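Beta-glucoside phosphorylase BglX (Unidentified, PDB 5VQE) probably cleaves beta-glucosides with phosphate as a family 3 glycoside phosphorylase, and here holds a 2-fluoroglucose in its active-site pocket. Local coordinates at residues Gly60-Arg65 with Leu87-Asn92. Residues are numbered along the deposited sequence; the frame is centred on the assembly and turned at random.
Sequences GAVMYR and LLIACN. With G2F (2-deoxy-2-fluoro-alpha-D-glucopyranose), chain B.
I89 and Y64 meet on the helix-facing side of two parallel strands: I89 CG2 sits over one face of the Y64 ring, 3.9 Å from its centroid. V62 lies beside I89 and points the same way, its CG2 4.1 Å from I89 CG1. The crossover helix 69-82 closes over this layer, and its T76 hydrogen-bonds the Y64 hydroxyl. On the other face, which looks into the barrel, A61 CB rests 3.8 Å from L88 CB, while M63 CG packs against A90 CB at 4.0 Å.

Between these layers runs a ladder of backbone bonds, in which V62 N donates to L88 O and V62 O accepts from A90 N at 2.8 Å, nearly straight (174°). Y64 N extends it to A90 O. Past the last rung a water takes over, donating to Y64 O and accepting from N92 N. M63 runs extended through chi1 and chi2 (-168° and -156°), which carries SD to 3.6 Å from O6 of the bound sugar; the bend at chi3 only turns CE.

This beta-alpha-beta unit illustrates the TIM-barrel principle: apolar faces and backbone bonds hold the paired strands, leaving M63 and N92 at their C-terminal ends to line the sugar pocket.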
loop_
_atom_site.group_PDB
_atom_site.type_symbol
_atom_site.label_atom_id
_atom_site.label_comp_id
_atom_site.label_asym_id
_atom_site.label_seq_id
_atom_site.Cartn_x
_atom_site.Cartn_y
_atom_site.Cartn_z
ATOM N N GLY A 60 -17.844 -9.309 -10.136
ATOM C CA GLY A 60 -17.099 -10.467 -9.678
ATOM C C GLY A 60 -16.455 -10.252 -8.319
ATOM O O GLY A 60 -16.121 -11.224 -7.635
ATOM N N ALA A 61 -16.276 -8.994 -7.921
ATOM C CA ALA A 61 -15.588 -8.670 -6.677
ATOM C C ALA A 61 -15.991 -7.274 -6.220
ATOM O O ALA A 61 -16.562 -6.494 -6.983
ATOM C CB ALA A 61 -14.064 -8.748 -6.844
ATOM N N VAL A 62 -15.702 -6.981 -4.949
ATOM C CA VAL A 62 -15.773 -5.631 -4.410
ATOM C C VAL A 62 -14.516 -5.381 -3.591
ATOM O O VAL A 62 -13.840 -6.315 -3.155
ATOM C CB VAL A 62 -17.023 -5.392 -3.537
ATOM C CG1 VAL A 62 -18.284 -5.593 -4.348
ATOM C CG2 VAL A 62 -17.020 -6.316 -2.327
ATOM N N MET A 63 -14.206 -4.099 -3.390
ATOM C CA MET A 63 -13.172 -3.670 -2.454
ATOM C C MET A 63 -13.779 -2.692 -1.459
ATOM O O MET A 63 -14.475 -1.753 -1.856
ATOM C CB MET A 63 -11.989 -2.998 -3.159
ATOM C CG MET A 63 -10.784 -2.811 -2.214
ATOM S SD MET A 63 -9.610 -1.502 -2.629
ATOM C CE MET A 63 -10.548 -0.059 -2.143
ATOM N N TYR A 64 -13.518 -2.915 -0.173
ATOM C CA TYR A 64 -13.969 -2.018 0.883
ATOM C C TYR A 64 -12.943 -0.904 1.058
ATOM O O TYR A 64 -11.757 -1.175 1.280
ATOM C CB TYR A 64 -14.145 -2.749 2.218
ATOM C CG TYR A 64 -15.208 -3.832 2.263
ATOM C CD1 TYR A 64 -16.337 -3.763 1.466
ATOM C CD2 TYR A 64 -15.083 -4.913 3.121
ATOM C CE1 TYR A 64 -17.303 -4.741 1.513
ATOM C CE2 TYR A 64 -16.050 -5.905 3.172
ATOM C CZ TYR A 64 -17.159 -5.807 2.366
ATOM O OH TYR A 64 -18.125 -6.781 2.406
ATOM N N ARG A 65 -13.395 0.342 0.939
ATOM C CA ARG A 65 -12.658 1.474 1.477
ATOM C C ARG A 65 -12.653 1.379 2.995
ATOM O O ARG A 65 -13.383 0.574 3.576
ATOM C CB ARG A 65 -13.289 2.787 1.029
ATOM C CG ARG A 65 -13.047 3.129 -0.437
ATOM C CD ARG A 65 -11.586 3.499 -0.723
ATOM N NE ARG A 65 -11.064 4.502 0.202
ATOM C CZ ARG A 65 -11.450 5.774 0.223
ATOM N NH1 ARG A 65 -12.373 6.209 -0.625
ATOM N NH2 ARG A 65 -10.919 6.613 1.100
ATOM N N LEU A 87 -18.624 -13.420 -4.115
ATOM C CA LEU A 87 -17.708 -12.335 -4.440
ATOM C C LEU A 87 -16.325 -12.579 -3.851
ATOM O O LEU A 87 -16.198 -13.060 -2.725
ATOM C CB LEU A 87 -18.234 -11.010 -3.880
ATOM C CG LEU A 87 -19.567 -10.505 -4.431
ATOM C CD1 LEU A 87 -20.228 -9.541 -3.450
ATOM C CD2 LEU A 87 -19.334 -9.833 -5.764
ATOM N N LEU A 88 -15.290 -12.210 -4.605
ATOM C CA LEU A 88 -14.018 -11.876 -3.977
ATOM C C LEU A 88 -14.170 -10.520 -3.301
ATOM O O LEU A 88 -14.736 -9.590 -3.887
ATOM C CB LEU A 88 -12.887 -11.841 -5.002
ATOM C CG LEU A 88 -12.568 -13.167 -5.695
ATOM C CD1 LEU A 88 -11.577 -12.927 -6.799
ATOM C CD2 LEU A 88 -12.034 -14.191 -4.713
ATOM N N ILE A 89 -13.715 -10.420 -2.054
ATOM C CA ILE A 89 -13.855 -9.206 -1.255
ATOM C C ILE A 89 -12.453 -8.730 -0.911
ATOM O O ILE A 89 -11.752 -9.362 -0.110
ATOM C CB ILE A 89 -14.697 -9.437 0.010
ATOM C CG1 ILE A 89 -16.123 -9.848 -0.372
ATOM C CG2 ILE A 89 -14.752 -8.174 0.853
ATOM C CD1 ILE A 89 -16.965 -10.300 0.793
ATOM N N ALA A 90 -12.043 -7.619 -1.515
ATOM C CA ALA A 90 -10.683 -7.120 -1.410
ATOM C C ALA A 90 -10.586 -5.931 -0.459
ATOM O O ALA A 90 -11.581 -5.280 -0.128
ATOM C CB ALA A 90 -10.158 -6.718 -2.791
ATOM N N CYS A 91 -9.357 -5.666 -0.017
ATOM C CA CYS A 91 -9.058 -4.536 0.851
ATOM C C CYS A 91 -7.570 -4.210 0.723
ATOM O O CYS A 91 -6.743 -5.119 0.571
ATOM C CB CYS A 91 -9.427 -4.856 2.311
ATOM S SG CYS A 91 -9.594 -3.413 3.408
ATOM N N ASN A 92 -7.237 -2.915 0.796
ATOM C CA ASN A 92 -5.848 -2.449 0.814
ATOM C C ASN A 92 -5.300 -2.542 2.242
ATOM O O ASN A 92 -5.025 -1.539 2.903
ATOM C CB ASN A 92 -5.739 -1.008 0.312
ATOM C CG ASN A 92 -5.948 -0.870 -1.185
ATOM O OD1 ASN A 92 -6.777 -0.067 -1.654
ATOM N ND2 ASN A 92 -5.169 -1.607 -1.943
HETATM C C1 G2F B . -4.511 1.384 -7.504
HETATM C C2 G2F B . -3.288 1.485 -6.536
HETATM C C3 G2F B . -3.164 0.129 -5.779
HETATM C C4 G2F B . -4.523 -0.176 -5.078
HETATM C C5 G2F B . -5.642 -0.206 -6.174
HETATM C C6 G2F B . -7.063 -0.437 -5.520
HETATM O O3 G2F B . -2.224 0.301 -4.751
HETATM O O4 G2F B . -4.439 -1.471 -4.547
HETATM O O5 G2F B . -5.686 1.065 -6.801
HETATM O O6 G2F B . -7.239 0.506 -4.500
HETATM F F2 G2F B . -2.155 1.697 -7.241
HETATM O O HOH W 1 -8.875 -0.441 1.556
#